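Local coordinates for protein serpin-12 (Manduca sexta, PDB 6CJ7) that probably inhibits serine proteases as a member of the serpin family and controls the prophenoloxidase activation system in larval hemolymph, at residues 163-174 / 314-325. Numbering follows the deposited sequence.
Sequences TQMVMVNAVYFK and QVSSALHSAVLT
His320 holds CG anti to its backbone N (chi1 172°), carrying the imidazole forward along its own strand so that ND1 donates to Asn169 O at 2.8 Å, close to the ring plane; Ser316 OG, set beside its backbone N (chi1 -52°), turns to the start of strand 165-174. The Asn169 carbonyl also takes the Ser321 N-H from the opposite face of its plane, so two bonds grip one buried oxygen. Ser316 OG accepts from two successive amides, at 2.9 Å from Gln164 N and 3.2 Å from Met165 N, and Met165 O receives both Ser316 N and Ser317 N. From there a parallel ladder runs to Phe173 O and Thr325 N. On one face Val323 CG1 meets the edge of the Tyr172 ring, 3.6 Å from CD1, and a water joins Tyr172 OH to Thr325 OG1, which also hydrogen-bonds to Ser276 OG of strand 265-282. On the other, Phe173 and Leu324 lie side by side, their CD1 atoms 3.7 Å apart, and Met167 SD rests 3.9 Å from Val315 CG2. These are strands 3A and 5A, the central parallel pair of serpin beta-sheet A; in inhibitory serpins they part when the reactive-centre loop inserts, so this ladder probably must open. Strand 92-102 flanks 165-174 and 265-282 flanks 317-326, both antiparallel; helix 40-51 covers the Met167, Asn169 and His320 face, and Ser39 N, just ahead of it, donates to His320 NE2.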
ATOM      1  N   THR A 163      26.902   0.256  -3.100  1.00 27.59           N
ATOM      2  CA  THR A 163      25.479   0.245  -3.425  1.00 21.76           C
ATOM      3  C   THR A 163      25.279   0.457  -4.915  1.00 22.25           C
ATOM      4  O   THR A 163      25.893   1.345  -5.513  1.00 25.60           O
ATOM      5  CB  THR A 163      24.754   1.342  -2.642  1.00 22.59           C
ATOM      6  OG1 THR A 163      24.938   1.093  -1.246  1.00 25.86           O
ATOM      7  CG2 THR A 163      23.253   1.387  -2.983  1.00 22.88           C
ATOM      8  N   GLN A 164      24.414  -0.359  -5.511  1.00 20.88           N
ATOM      9  CA  GLN A 164      24.144  -0.277  -6.941  1.00 22.83           C
ATOM     10  C   GLN A 164      22.799   0.355  -7.253  1.00 19.61           C
ATOM     11  O   GLN A 164      22.701   1.171  -8.175  1.00 20.52           O
ATOM     12  CB  GLN A 164      24.216  -1.669  -7.578  1.00 20.89           C
ATOM     13  CG  GLN A 164      25.597  -2.282  -7.420  1.00 21.60           C
ATOM     14  CD  GLN A 164      25.861  -3.401  -8.387  1.00 28.50           C
ATOM     15  OE1 GLN A 164      27.001  -3.868  -8.503  1.00 34.98           O
ATOM     16  NE2 GLN A 164      24.825  -3.845  -9.084  1.00 26.29           N
ATOM     17  N   MET A 165      21.752   0.015  -6.500  1.00 20.72           N
ATOM     18  CA  MET A 165      20.412   0.443  -6.871  1.00 21.38           C
ATOM     19  C   MET A 165      19.533   0.445  -5.631  1.00 20.94           C
ATOM     20  O   MET A 165      19.455  -0.565  -4.932  1.00 21.41           O
ATOM     21  CB  MET A 165      19.812  -0.482  -7.944  1.00 25.16           C
ATOM     22  CG  MET A 165      18.579   0.080  -8.596  1.00 27.71           C
ATOM     23  SD  MET A 165      17.769  -1.147  -9.655  1.00 37.98           S
ATOM     24  CE  MET A 165      19.129  -2.069 -10.312  1.00 25.25           C
ATOM     25  N   VAL A 166      18.868   1.565  -5.377  1.00 19.39           N
ATOM     26  CA  VAL A 166      17.919   1.690  -4.278  1.00 20.54           C
ATOM     27  C   VAL A 166      16.559   1.982  -4.888  1.00 21.54           C
ATOM     28  O   VAL A 166      16.372   3.019  -5.539  1.00 19.56           O
ATOM     29  CB  VAL A 166      18.323   2.798  -3.299  1.00 21.18           C
ATOM     30  CG1 VAL A 166      17.229   2.971  -2.227  1.00 21.44           C
ATOM     31  CG2 VAL A 166      19.656   2.483  -2.656  1.00 23.62           C
ATOM     32  N   MET A 167      15.609   1.079  -4.684  1.00 19.84           N
ATOM     33  CA  MET A 167      14.251   1.286  -5.149  1.00 16.71           C
ATOM     34  C   MET A 167      13.383   1.788  -3.999  1.00 18.25           C
ATOM     35  O   MET A 167      13.423   1.226  -2.900  1.00 18.75           O
ATOM     36  CB  MET A 167      13.710  -0.010  -5.744  1.00 19.34           C
ATOM     37  CG  MET A 167      14.679  -0.584  -6.804  1.00 31.85           C
ATOM     38  SD  MET A 167      13.862  -1.777  -7.826  1.00 41.70           S
ATOM     39  CE  MET A 167      12.863  -0.718  -8.866  1.00 35.64           C
ATOM     40  N   VAL A 168      12.623   2.856  -4.248  1.00 17.23           N
ATOM     41  CA  VAL A 168      11.713   3.420  -3.248  1.00 18.35           C
ATOM     42  C   VAL A 168      10.317   3.546  -3.837  1.00 17.98           C
ATOM     43  O   VAL A 168      10.130   3.999  -4.973  1.00 18.40           O
ATOM     44  CB  VAL A 168      12.191   4.788  -2.695  1.00 20.54           C
ATOM     45  CG1 VAL A 168      13.529   4.668  -2.045  1.00 21.26           C
ATOM     46  CG2 VAL A 168      12.210   5.852  -3.770  1.00 28.67           C
ATOM     47  N   ASN A 169       9.322   3.126  -3.064  1.00 18.12           N
ATOM     48  CA  ASN A 169       7.924   3.284  -3.454  1.00 15.63           C
ATOM     49  C   ASN A 169       7.165   3.614  -2.185  1.00 18.77           C
ATOM     50  O   ASN A 169       7.080   2.775  -1.281  1.00 21.09           O
ATOM     51  CB  ASN A 169       7.374   2.026  -4.117  1.00 18.63           C
ATOM     52  CG  ASN A 169       8.092   1.706  -5.411  1.00 19.04           C
ATOM     53  OD1 ASN A 169       9.136   1.028  -5.420  1.00 21.30           O
ATOM     54  ND2 ASN A 169       7.551   2.220  -6.521  1.00 21.90           N
ATOM     55  N   ALA A 170       6.684   4.840  -2.103  1.00 18.38           N
ATOM     56  CA  ALA A 170       6.040   5.343  -0.893  1.00 17.73           C
ATOM     57  C   ALA A 170       4.661   5.870  -1.246  1.00 21.21           C
ATOM     58  O   ALA A 170       4.420   6.324  -2.369  1.00 20.93           O
ATOM     59  CB  ALA A 170       6.893   6.437  -0.260  1.00 21.38           C
ATOM     60  N   VAL A 171       3.739   5.803  -0.287  1.00 19.07           N
ATOM     61  CA  VAL A 171       2.388   6.310  -0.548  1.00 18.23           C
ATOM     62  C   VAL A 171       1.794   6.857   0.743  1.00 18.57           C
ATOM     63  O   VAL A 171       1.971   6.282   1.825  1.00 18.52           O
ATOM     64  CB  VAL A 171       1.489   5.226  -1.180  1.00 21.98           C
ATOM     65  CG1 VAL A 171       1.275   4.070  -0.236  1.00 25.49           C
ATOM     66  CG2 VAL A 171       0.151   5.836  -1.604  1.00 22.97           C
ATOM     67  N   TYR A 172       1.108   7.994   0.616  1.00 17.78           N
ATOM     68  CA  TYR A 172       0.396   8.647   1.719  1.00 16.23           C
ATOM     69  C   TYR A 172      -1.031   8.915   1.277  1.00 18.97           C
ATOM     70  O   TYR A 172      -1.249   9.436   0.177  1.00 19.14           O
ATOM     71  CB  TYR A 172       1.072   9.965   2.105  1.00 18.80           C
ATOM     72  CG  TYR A 172       0.228  10.883   2.960  1.00 23.46           C
ATOM     73  CD1 TYR A 172      -0.079  10.548   4.266  1.00 25.01           C
ATOM     74  CD2 TYR A 172      -0.216  12.104   2.477  1.00 25.12           C
ATOM     75  CE1 TYR A 172      -0.841  11.396   5.068  1.00 27.64           C
ATOM     76  CE2 TYR A 172      -0.984  12.961   3.270  1.00 27.91           C
ATOM     77  CZ  TYR A 172      -1.281  12.597   4.563  1.00 25.90           C
ATOM     78  OH  TYR A 172      -2.026  13.438   5.364  1.00 28.94           O
ATOM     79  N   PHE A 173      -2.002   8.582   2.126  1.00 18.10           N
ATOM     80  CA  PHE A 173      -3.390   8.923   1.829  1.00 17.08           C
ATOM     81  C   PHE A 173      -4.060   9.558   3.032  1.00 17.38           C
ATOM     82  O   PHE A 173      -3.983   9.028   4.142  1.00 18.81           O
ATOM     83  CB  PHE A 173      -4.218   7.703   1.398  1.00 16.64           C
ATOM     84  CG  PHE A 173      -5.633   8.052   0.998  1.00 15.81           C
ATOM     85  CD1 PHE A 173      -6.683   7.947   1.906  1.00 18.17           C
ATOM     86  CD2 PHE A 173      -5.909   8.502  -0.280  1.00 18.17           C
ATOM     87  CE1 PHE A 173      -7.979   8.276   1.551  1.00 18.61           C
ATOM     88  CE2 PHE A 173      -7.202   8.835  -0.649  1.00 18.29           C
ATOM     89  CZ  PHE A 173      -8.249   8.719   0.263  1.00 19.55           C
ATOM     90  N   LYS A 174      -4.736  10.682   2.799  1.00 17.89           N
ATOM     91  CA  LYS A 174      -5.688  11.242   3.753  1.00 17.81           C
ATOM     92  C   LYS A 174      -6.834  11.797   2.927  1.00 21.95           C
ATOM     93  O   LYS A 174      -6.628  12.722   2.137  1.00 24.93           O
ATOM     94  CB  LYS A 174      -5.054  12.338   4.613  1.00 20.42           C
ATOM     95  CG  LYS A 174      -5.835  12.658   5.913  1.00 25.99           C
ATOM     96  CD  LYS A 174      -7.038  13.520   5.674  1.00 39.83           C
ATOM     97  CE  LYS A 174      -7.886  13.626   6.934  1.00 41.37           C
ATOM     98  NZ  LYS A 174      -9.199  14.232   6.614  1.00 37.13           N
ATOM     99  N   GLN A 314      22.165  -4.910  -9.820  1.00 22.73           N
ATOM    100  CA  GLN A 314      21.133  -5.645  -9.101  1.00 24.24           C
ATOM    101  C   GLN A 314      20.516  -4.723  -8.063  1.00 19.51           C
ATOM    102  O   GLN A 314      21.026  -3.630  -7.793  1.00 19.32           O
ATOM    103  CB  GLN A 314      21.674  -6.919  -8.436  1.00 24.36           C
ATOM    104  CG  GLN A 314      22.613  -6.688  -7.276  1.00 24.90           C
ATOM    105  CD  GLN A 314      24.055  -6.533  -7.702  1.00 29.78           C
ATOM    106  OE1 GLN A 314      24.454  -6.950  -8.808  1.00 33.35           O
ATOM    107  NE2 GLN A 314      24.849  -5.915  -6.844  1.00 28.85           N
ATOM    108  N   VAL A 315      19.400  -5.172  -7.486  1.00 18.52           N
ATOM    109  CA  VAL A 315      18.718  -4.392  -6.452  1.00 20.35           C
ATOM    110  C   VAL A 315      19.499  -4.507  -5.152  1.00 19.26           C
ATOM    111  O   VAL A 315      19.713  -5.613  -4.640  1.00 23.40           O
ATOM    112  CB  VAL A 315      17.272  -4.862  -6.256  1.00 18.96           C
ATOM    113  CG1 VAL A 315      16.617  -4.059  -5.116  1.00 17.20           C
ATOM    114  CG2 VAL A 315      16.469  -4.716  -7.560  1.00 17.63           C
ATOM    115  N   SER A 316      19.961  -3.369  -4.633  1.00 17.40           N
ATOM    116  CA  SER A 316      20.643  -3.367  -3.343  1.00 18.42           C
ATOM    117  C   SER A 316      19.670  -3.202  -2.193  1.00 19.34           C
ATOM    118  O   SER A 316      19.834  -3.848  -1.145  1.00 22.65           O
ATOM    119  CB  SER A 316      21.685  -2.247  -3.274  1.00 19.58           C
ATOM    120  OG  SER A 316      22.555  -2.311  -4.387  1.00 21.58           O
ATOM    121  N   SER A 317      18.693  -2.319  -2.348  1.00 21.61           N
ATOM    122  CA  SER A 317      17.693  -2.072  -1.325  1.00 20.66           C
ATOM    123  C   SER A 317      16.357  -1.859  -2.020  1.00 21.17           C
ATOM    124  O   SER A 317      16.301  -1.220  -3.073  1.00 20.96           O
ATOM    125  CB  SER A 317      18.048  -0.841  -0.476  1.00 28.40           C
ATOM    126  OG  SER A 317      19.188  -1.101   0.327  1.00 32.56           O
ATOM    127  N   ALA A 318      15.297  -2.428  -1.451  1.00 18.42           N
ATOM    128  CA  ALA A 318      13.934  -2.252  -1.945  1.00 17.32           C
ATOM    129  C   ALA A 318      13.102  -1.814  -0.754  1.00 20.04           C
ATOM    130  O   ALA A 318      12.888  -2.598   0.180  1.00 21.30           O
ATOM    131  CB  ALA A 318      13.385  -3.543  -2.557  1.00 21.04           C
ATOM    132  N   LEU A 319      12.662  -0.555  -0.767  1.00 17.70           N
ATOM    133  CA  LEU A 319      12.091   0.082   0.411  1.00 18.46           C
ATOM    134  C   LEU A 319      10.696   0.597   0.100  1.00 20.26           C
ATOM    135  O   LEU A 319      10.474   1.220  -0.947  1.00 18.94           O
ATOM    136  CB  LEU A 319      12.983   1.234   0.887  1.00 19.40           C
ATOM    137  CG  LEU A 319      14.440   0.837   1.138  1.00 26.20           C
ATOM    138  CD1 LEU A 319      15.296   2.053   1.461  1.00 30.70           C
ATOM    139  CD2 LEU A 319      14.488  -0.171   2.266  1.00 28.67           C
ATOM    140  N   HIS A 320       9.768   0.341   1.018  1.00 18.15           N
ATOM    141  CA  HIS A 320       8.377   0.741   0.869  1.00 16.76           C
ATOM    142  C   HIS A 320       7.903   1.450   2.128  1.00 18.40           C
ATOM    143  O   HIS A 320       8.180   1.010   3.240  1.00 21.57           O
ATOM    144  CB  HIS A 320       7.482  -0.486   0.600  1.00 15.99           C
ATOM    145  CG  HIS A 320       6.008  -0.176   0.614  1.00 19.12           C
ATOM    146  ND1 HIS A 320       5.450   0.857  -0.111  1.00 19.61           N
ATOM    147  CD2 HIS A 320       4.983  -0.762   1.282  1.00 22.09           C
ATOM    148  CE1 HIS A 320       4.145   0.894   0.114  1.00 20.83           C
ATOM    149  NE2 HIS A 320       3.833  -0.086   0.939  1.00 18.37           N
ATOM    150  N   SER A 321       7.185   2.553   1.953  1.00 16.66           N
ATOM    151  CA  SER A 321       6.558   3.220   3.083  1.00 17.57           C
ATOM    152  C   SER A 321       5.103   3.502   2.751  1.00 18.86           C
ATOM    153  O   SER A 321       4.771   3.851   1.614  1.00 18.97           O
ATOM    154  CB  SER A 321       7.263   4.525   3.446  1.00 21.37           C
ATOM    155  OG  SER A 321       6.599   5.150   4.547  1.00 29.44           O
ATOM    156  N   ALA A 322       4.244   3.379   3.760  1.00 18.64           N
ATOM    157  CA  ALA A 322       2.809   3.556   3.566  1.00 15.63           C
ATOM    158  C   ALA A 322       2.252   4.287   4.774  1.00 18.78           C
ATOM    159  O   ALA A 322       2.499   3.873   5.909  1.00 19.37           O
ATOM    160  CB  ALA A 322       2.102   2.204   3.399  1.00 18.25           C
ATOM    161  N   VAL A 323       1.519   5.376   4.539  1.00 16.84           N
ATOM    162  CA  VAL A 323       0.902   6.153   5.616  1.00 17.45           C
ATOM    163  C   VAL A 323      -0.570   6.347   5.277  1.00 17.25           C
ATOM    164  O   VAL A 323      -0.897   6.853   4.201  1.00 17.73           O
ATOM    165  CB  VAL A 323       1.575   7.526   5.817  1.00 17.25           C
ATOM    166  CG1 VAL A 323       0.825   8.325   6.888  1.00 20.65           C
ATOM    167  CG2 VAL A 323       3.045   7.378   6.209  1.00 22.36           C
ATOM    168  N   LEU A 324      -1.456   5.973   6.204  1.00 17.82           N
ATOM    169  CA  LEU A 324      -2.894   6.167   6.030  1.00 17.12           C
ATOM    170  C   LEU A 324      -3.435   6.823   7.289  1.00 17.71           C
ATOM    171  O   LEU A 324      -3.203   6.327   8.397  1.00 19.46           O
ATOM    172  CB  LEU A 324      -3.616   4.840   5.795  1.00 18.18           C
ATOM    173  CG  LEU A 324      -5.138   4.906   5.811  1.00 22.10           C
ATOM    174  CD1 LEU A 324      -5.618   5.679   4.581  1.00 22.20           C
ATOM    175  CD2 LEU A 324      -5.722   3.495   5.840  1.00 26.54           C
ATOM    176  N   THR A 325      -4.159   7.925   7.122  1.00 18.27           N
ATOM    177  CA  THR A 325      -4.733   8.666   8.240  1.00 16.33           C
ATOM    178  C   THR A 325      -6.217   8.836   7.982  1.00 19.05           C
ATOM    179  O   THR A 325      -6.609   9.212   6.875  1.00 20.36           O
ATOM    180  CB  THR A 325      -4.083  10.051   8.402  1.00 20.38           C
ATOM    181  OG1 THR A 325      -2.670   9.899   8.594  1.00 26.20           O
ATOM    182  CG2 THR A 325      -4.669  10.790   9.591  1.00 24.65           C
TER
HETATM  183  O   HOH W   1      27.269  -6.172  -6.438  1.00 39.58           O
HETATM  184  O   HOH W   2      -1.926  12.814   8.082  1.00 35.97           O